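Local structure of endo-1,3-beta-glucanase, family GH16 (Zobellia galactanivorans, 4BPZ) at residues V34-N39 against Y73-S78; T177-A182 against H187-E192. The protein probably hydrolyses internal beta-1,3-glucosidic bonds of glucans such as algal laminarin, this chain being its calcium-binding family 16 glycoside hydrolase domain. The protein carries 1 engineered substitution. All coordinates share one frame; numbering follows the deposited sequence. Where two conformers were deposited one is given.

Contact 1: V34-N39 against Y73-S78; sequences VIPPNN and YTFEGS
F75 lays its ring against the bend made by V34, I35 and P36, and the contact is almost wholly apolar. With CG anti to the backbone N (chi1 178°), the phenyl group reaches away from its strand end toward the loop. P36 meets it most closely: CD of P36 lies 3.5 Å from CD2 of F75, approaching obliquely. A proline suits this place because its ring presents CH2 groups at a fixed angle. Beyond it, CG1 of I35 comes within 4.0 Å of CZ of F75; this branch is anti to the carbonyl carbon, beside the backbone N (chi1 -63°), which turns it to the ring end, while CG2 is anti to N. V34 adds CG2, 4.2 Å from CE1 of F75, and its carbonyl O stands 4.1 Å above the ring plane, over the centre. F75 also opens a type I' turn ending at S78, closed by F75 N to S78 O and S78 N to F75 O bonds; G77, with positive phi, fits a corner where a side chain would clash with the preceding carbonyl. The turn joins strands 63-75 and 78-80 as a beta hairpin, and H49 of strand 48-50 touches both P36 and F75.

Contact 2: T177-A182 against H187-E192; sequences TPITNA and HVYSLE
I179 extends CG1 anti to its backbone N (chi1 -171°) and continues nearly straight to CD1 (chi2 166°), while H187 turns CG beside its own N (chi1 -63°), which brings the methyl over the imidazole. The contact belongs to the beta-sandwich (jelly-roll) fold of family 16: the chain leaves strand 170-178, loops through residues 179-186 and enters strand 187-193. CD1 of I179 sits 3.7 Å from the centroid of the H187 ring, on the ring normal, a CH-pi contact squarely over the face. An isoleucine suits this place because its ethyl branch extends CD1 over the ring and up to the tyrosine hydroxyl: CD1 of I179 comes 3.2 Å from OH of Y189, with CZ farther off at 4.2 Å, and these two side chains cross at about a right angle.

The rim of the imidazole faces polar groups: N181 O lies in its plane, and CE1 of H187 approaches T180 O at 3.1 Å. Histidine fits because each ring nitrogen can engage a water while the flat face stays available to isoleucine. One water links H187 NE2 with T180 N, for which it is the acceptor; replacing H187 by a leucine would probably leave both bridging waters without their ring partner and the I179 methyl without an aromatic face beneath it. Around the pair, T156 of strand 155-163 and Q148 touch I179, L104 and L202 touch Y189, and H187 shares backbone bonds with A102 of strand 96-103. The second water lies in the plane of the Y189 ring, at its hydroxyl edge. That water hydrogen-bonds Y189 OH at 2.7 Å and H187 ND1 at 3.0 Å, and donates to A182 O at 2.8 Å.

The two contacts lie on opposite sides of the chain's centre, with contact centres 32 Å apart and nearest atoms about 22 Å apart, so neither touches the other. In sequence they follow in series. Contact 1 is a surface contact, its centre about 20 Å from that of the chain; contact 2 is partly buried, about 14 Å from it. The bound glucan lies nearer contact 1: the P36 side chain is about 11 Å from a beta-D-glucopyranose, whereas that of Y189 is about 13 Å from the alpha-D-glucopyranose. Y189 is also about 13 Å from the calcium ion. Neither contact contains residues that line the sugar pocket or bind calcium.

Contact 1: V34-N39 against Y73-S78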
loop_
_atom_site.group_PDB
_atom_site.type_symbol
_atom_site.label_atom_id
_atom_site.label_comp_id
_atom_site.label_asym_id
_atom_site.label_seq_id
_atom_site.Cartn_x
_atom_site.Cartn_y
_atom_site.Cartn_z
ATOM N N VAL A 34 -0.692 13.803 -2.583
ATOM C CA VAL A 34 -1.219 14.403 -3.807
ATOM C C VAL A 34 -0.152 14.979 -4.710
ATOM O O VAL A 34 -0.347 15.144 -5.911
ATOM C CB VAL A 34 -2.324 15.487 -3.571
ATOM C CG1 VAL A 34 -3.402 14.939 -2.624
ATOM C CG2 VAL A 34 -1.754 16.788 -3.007
ATOM N N ILE A 35 1.017 15.323 -4.145
ATOM C CA ILE A 35 2.110 15.948 -4.932
ATOM C C ILE A 35 2.860 14.816 -5.668
ATOM O O ILE A 35 3.388 13.908 -5.004
ATOM C CB ILE A 35 3.094 16.681 -4.039
ATOM C CG1 ILE A 35 2.400 17.856 -3.308
ATOM C CG2 ILE A 35 4.271 17.209 -4.870
ATOM C CD1 ILE A 35 3.249 18.332 -2.111
ATOM N N PRO A 36 2.966 14.860 -7.010
ATOM C CA PRO A 36 3.648 13.802 -7.664
ATOM C C PRO A 36 5.135 13.926 -7.360
ATOM O O PRO A 36 5.722 15.046 -7.348
ATOM C CB PRO A 36 3.418 14.063 -9.155
ATOM C CG PRO A 36 2.341 15.101 -9.235
ATOM C CD PRO A 36 2.263 15.784 -7.885
ATOM N N PRO A 37 5.840 12.793 -7.157
ATOM C CA PRO A 37 7.250 12.827 -6.718
ATOM C C PRO A 37 8.204 12.980 -7.890
ATOM O O PRO A 37 9.370 13.262 -7.608
ATOM C CB PRO A 37 7.498 11.453 -6.098
ATOM C CG PRO A 37 6.424 10.546 -6.788
ATOM C CD PRO A 37 5.232 11.451 -6.976
ATOM N N ASN A 38 7.773 12.814 -9.131
ATOM C CA ASN A 38 8.718 12.630 -10.242
ATOM C C ASN A 38 8.326 13.586 -11.372
ATOM O O ASN A 38 7.703 13.174 -12.379
ATOM C CB ASN A 38 8.728 11.061 -10.610
ATOM C CG ASN A 38 9.278 10.703 -11.910
ATOM O OD1 ASN A 38 10.300 11.194 -12.231
ATOM N ND2 ASN A 38 8.636 9.693 -12.666
ATOM N N ASN A 39 8.604 14.931 -11.240
ATOM C CA ASN A 39 8.343 15.919 -12.380
ATOM C C ASN A 39 6.926 15.786 -12.903
ATOM O O ASN A 39 6.724 15.665 -14.126
ATOM C CB ASN A 39 9.410 15.718 -13.451
ATOM C CG ASN A 39 10.806 15.994 -12.893
ATOM O OD1 ASN A 39 11.714 15.132 -12.900
ATOM N ND2 ASN A 39 10.967 17.160 -12.349
ATOM N N TYR A 73 -7.303 15.134 -15.143
ATOM C CA TYR A 73 -7.060 15.899 -13.951
ATOM C C TYR A 73 -5.729 16.495 -14.009
ATOM O O TYR A 73 -4.752 15.850 -14.425
ATOM C CB TYR A 73 -7.151 14.957 -12.721
ATOM C CG TYR A 73 -7.036 15.636 -11.357
ATOM C CD1 TYR A 73 -8.170 16.136 -10.760
ATOM C CD2 TYR A 73 -5.847 15.847 -10.718
ATOM C CE1 TYR A 73 -8.149 16.836 -9.542
ATOM C CE2 TYR A 73 -5.766 16.534 -9.529
ATOM C CZ TYR A 73 -6.917 17.018 -8.944
ATOM O OH TYR A 73 -6.798 17.703 -7.740
ATOM N N THR A 74 -5.597 17.794 -13.635
ATOM C CA THR A 74 -4.280 18.529 -13.754
ATOM C C THR A 74 -3.874 18.933 -12.331
ATOM O O THR A 74 -4.671 19.525 -11.607
ATOM C CB THR A 74 -4.428 19.730 -14.666
ATOM O OG1 THR A 74 -4.888 19.244 -15.931
ATOM C CG2 THR A 74 -3.105 20.535 -14.788
ATOM N N PHE A 75 -2.617 18.701 -11.991
ATOM C CA PHE A 75 -2.031 19.184 -10.730
ATOM C C PHE A 75 -0.746 19.905 -11.181
ATOM O O PHE A 75 0.195 19.303 -11.720
ATOM C CB PHE A 75 -1.692 18.035 -9.800
ATOM C CG PHE A 75 -1.049 18.527 -8.526
ATOM C CD1 PHE A 75 -1.887 18.945 -7.456
ATOM C CD2 PHE A 75 0.304 18.607 -8.348
ATOM C CE1 PHE A 75 -1.342 19.404 -6.275
ATOM C CE2 PHE A 75 0.887 19.108 -7.133
ATOM C CZ PHE A 75 0.043 19.478 -6.097
ATOM N N GLU A 76 -0.691 21.195 -10.892
ATOM C CA GLU A 76 0.532 21.996 -11.108
ATOM C C GLU A 76 1.078 21.825 -12.538
ATOM O O GLU A 76 2.289 21.566 -12.726
ATOM C CB GLU A 76 1.657 21.714 -10.127
ATOM C CG GLU A 76 1.448 22.276 -8.729
ATOM C CD GLU A 76 1.090 23.753 -8.822
ATOM O OE1 GLU A 76 2.021 24.588 -8.920
ATOM O OE2 GLU A 76 -0.144 24.047 -8.856
ATOM N N GLY A 77 0.193 21.903 -13.537
ATOM C CA GLY A 77 0.655 21.866 -14.948
ATOM C C GLY A 77 0.746 20.465 -15.500
ATOM O O GLY A 77 1.020 20.345 -16.682
ATOM N N SER A 78 0.545 19.412 -14.684
ATOM C CA SER A 78 0.722 18.020 -15.148
ATOM C C SER A 78 -0.657 17.426 -15.311
ATOM O O SER A 78 -1.363 17.320 -14.312
ATOM C CB SER A 78 1.546 17.274 -14.178
ATOM O OG SER A 78 1.496 15.846 -14.535
#

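Contact 2: T177-A182 against H187-E192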
loop_
_atom_site.group_PDB
_atom_site.type_symbol
_atom_site.label_atom_id
_atom_site.label_comp_id
_atom_site.label_asym_id
_atom_site.label_seq_id
_atom_site.Cartn_x
_atom_site.Cartn_y
_atom_site.Cartn_z
ATOM N N THR A 177 0.661 -15.997 -4.619
ATOM C CA THR A 177 -0.215 -17.058 -4.218
ATOM C C THR A 177 -1.508 -16.979 -4.933
ATOM O O THR A 177 -1.973 -15.912 -5.284
ATOM C CB THR A 177 -0.406 -17.061 -2.672
ATOM O OG1 THR A 177 -0.680 -18.376 -2.225
ATOM C CG2 THR A 177 -1.423 -16.016 -2.177
ATOM N N PRO A 178 -2.174 -18.102 -5.198
ATOM C CA PRO A 178 -3.476 -18.038 -5.884
ATOM C C PRO A 178 -4.528 -17.458 -4.987
ATOM O O PRO A 178 -4.558 -17.636 -3.742
ATOM C CB PRO A 178 -3.795 -19.520 -6.229
ATOM C CG PRO A 178 -2.636 -20.286 -5.971
ATOM C CD PRO A 178 -1.636 -19.479 -5.197
ATOM N N ILE A 179 -5.476 -16.768 -5.570
ATOM C CA ILE A 179 -6.625 -16.242 -4.840
ATOM C C ILE A 179 -7.882 -16.432 -5.646
ATOM O O ILE A 179 -7.832 -16.328 -6.894
ATOM C CB ILE A 179 -6.431 -14.707 -4.499
ATOM C CG1 ILE A 179 -7.527 -14.181 -3.528
ATOM C CG2 ILE A 179 -6.315 -13.832 -5.691
ATOM C CD1 ILE A 179 -7.241 -12.837 -2.876
ATOM N N THR A 180 -8.983 -16.722 -4.965
ATOM C CA THR A 180 -10.306 -16.873 -5.566
ATOM C C THR A 180 -11.234 -15.751 -5.156
ATOM O O THR A 180 -11.291 -15.393 -3.979
ATOM C CB THR A 180 -10.960 -18.211 -5.079
ATOM O OG1 THR A 180 -10.139 -19.230 -5.617
ATOM C CG2 THR A 180 -12.441 -18.338 -5.504
ATOM N N ASN A 181 -11.908 -15.172 -6.131
ATOM C CA ASN A 181 -12.884 -14.136 -5.879
ATOM C C ASN A 181 -12.324 -12.996 -5.040
ATOM O O ASN A 181 -12.938 -12.569 -4.082
ATOM C CB ASN A 181 -14.136 -14.766 -5.205
ATOM C CG ASN A 181 -15.374 -13.869 -5.315
ATOM O OD1 ASN A 181 -15.382 -12.850 -6.047
ATOM N ND2 ASN A 181 -16.398 -14.205 -4.568
ATOM N N ALA A 182 -11.170 -12.447 -5.485
ATOM C CA ALA A 182 -10.571 -11.365 -4.719
ATOM C C ALA A 182 -11.431 -10.150 -4.645
ATOM O O ALA A 182 -11.284 -9.352 -3.709
ATOM C CB ALA A 182 -9.217 -11.042 -5.345
ATOM N N HIS A 187 -10.899 -10.886 1.941
ATOM C CA HIS A 187 -9.820 -11.685 2.449
ATOM C C HIS A 187 -9.041 -10.848 3.419
ATOM O O HIS A 187 -9.126 -9.598 3.407
ATOM C CB HIS A 187 -8.876 -12.122 1.340
ATOM C CG HIS A 187 -9.529 -13.029 0.299
ATOM N ND1 HIS A 187 -10.428 -12.611 -0.632
ATOM C CD2 HIS A 187 -9.312 -14.368 0.074
ATOM C CE1 HIS A 187 -10.806 -13.660 -1.412
ATOM N NE2 HIS A 187 -10.095 -14.732 -1.023
ATOM N N VAL A 188 -8.226 -11.510 4.294
ATOM C CA VAL A 188 -7.357 -10.772 5.212
ATOM C C VAL A 188 -5.935 -10.877 4.702
ATOM O O VAL A 188 -5.351 -11.963 4.622
ATOM C CB VAL A 188 -7.495 -11.305 6.657
ATOM C CG1 VAL A 188 -6.556 -10.547 7.556
ATOM C CG2 VAL A 188 -8.911 -11.160 7.135
ATOM N N TYR A 189 -5.306 -9.740 4.452
ATOM C CA TYR A 189 -3.925 -9.618 4.011
ATOM C C TYR A 189 -3.133 -9.200 5.226
ATOM O O TYR A 189 -3.514 -8.215 5.898
ATOM C CB TYR A 189 -3.877 -8.531 2.960
ATOM C CG TYR A 189 -4.779 -8.861 1.744
ATOM C CD1 TYR A 189 -4.332 -9.719 0.726
ATOM C CD2 TYR A 189 -6.104 -8.414 1.729
ATOM C CE1 TYR A 189 -5.171 -10.050 -0.322
ATOM C CE2 TYR A 189 -6.955 -8.830 0.662
ATOM C CZ TYR A 189 -6.492 -9.622 -0.334
ATOM O OH TYR A 189 -7.262 -10.016 -1.403
ATOM N N SER A 190 -2.104 -9.943 5.609
ATOM C CA SER A 190 -1.417 -9.620 6.868
ATOM C C SER A 190 0.081 -9.742 6.757
ATOM O O SER A 190 0.649 -10.448 5.931
ATOM C CB SER A 190 -1.975 -10.453 8.028
ATOM O OG SER A 190 -1.673 -11.793 7.900
ATOM N N LEU A 191 0.714 -9.061 7.719
ATOM C CA LEU A 191 2.151 -9.079 7.932
ATOM C C LEU A 191 2.431 -9.410 9.358
ATOM O O LEU A 191 1.795 -8.779 10.244
ATOM C CB LEU A 191 2.734 -7.681 7.594
ATOM C CG LEU A 191 4.172 -7.399 8.046
ATOM C CD1 LEU A 191 5.191 -8.290 7.307
ATOM C CD2 LEU A 191 4.490 -5.923 7.874
ATOM N N GLU A 192 3.368 -10.297 9.657
ATOM C CA GLU A 192 3.905 -10.456 11.026
ATOM C C GLU A 192 5.398 -10.130 10.903
ATOM O O GLU A 192 6.148 -10.809 10.209
ATOM C CB GLU A 192 3.721 -11.907 11.472
ATOM C CG GLU A 192 2.281 -12.241 11.655
ATOM C CD GLU A 192 1.962 -13.679 11.823
ATOM O OE1 GLU A 192 2.899 -14.485 12.118
ATOM O OE2 GLU A 192 0.780 -14.042 11.657
HETATM O O HOH W 1 -8.964 -17.242 -1.924
HETATM O O HOH W 2 -9.963 -9.762 -1.295
#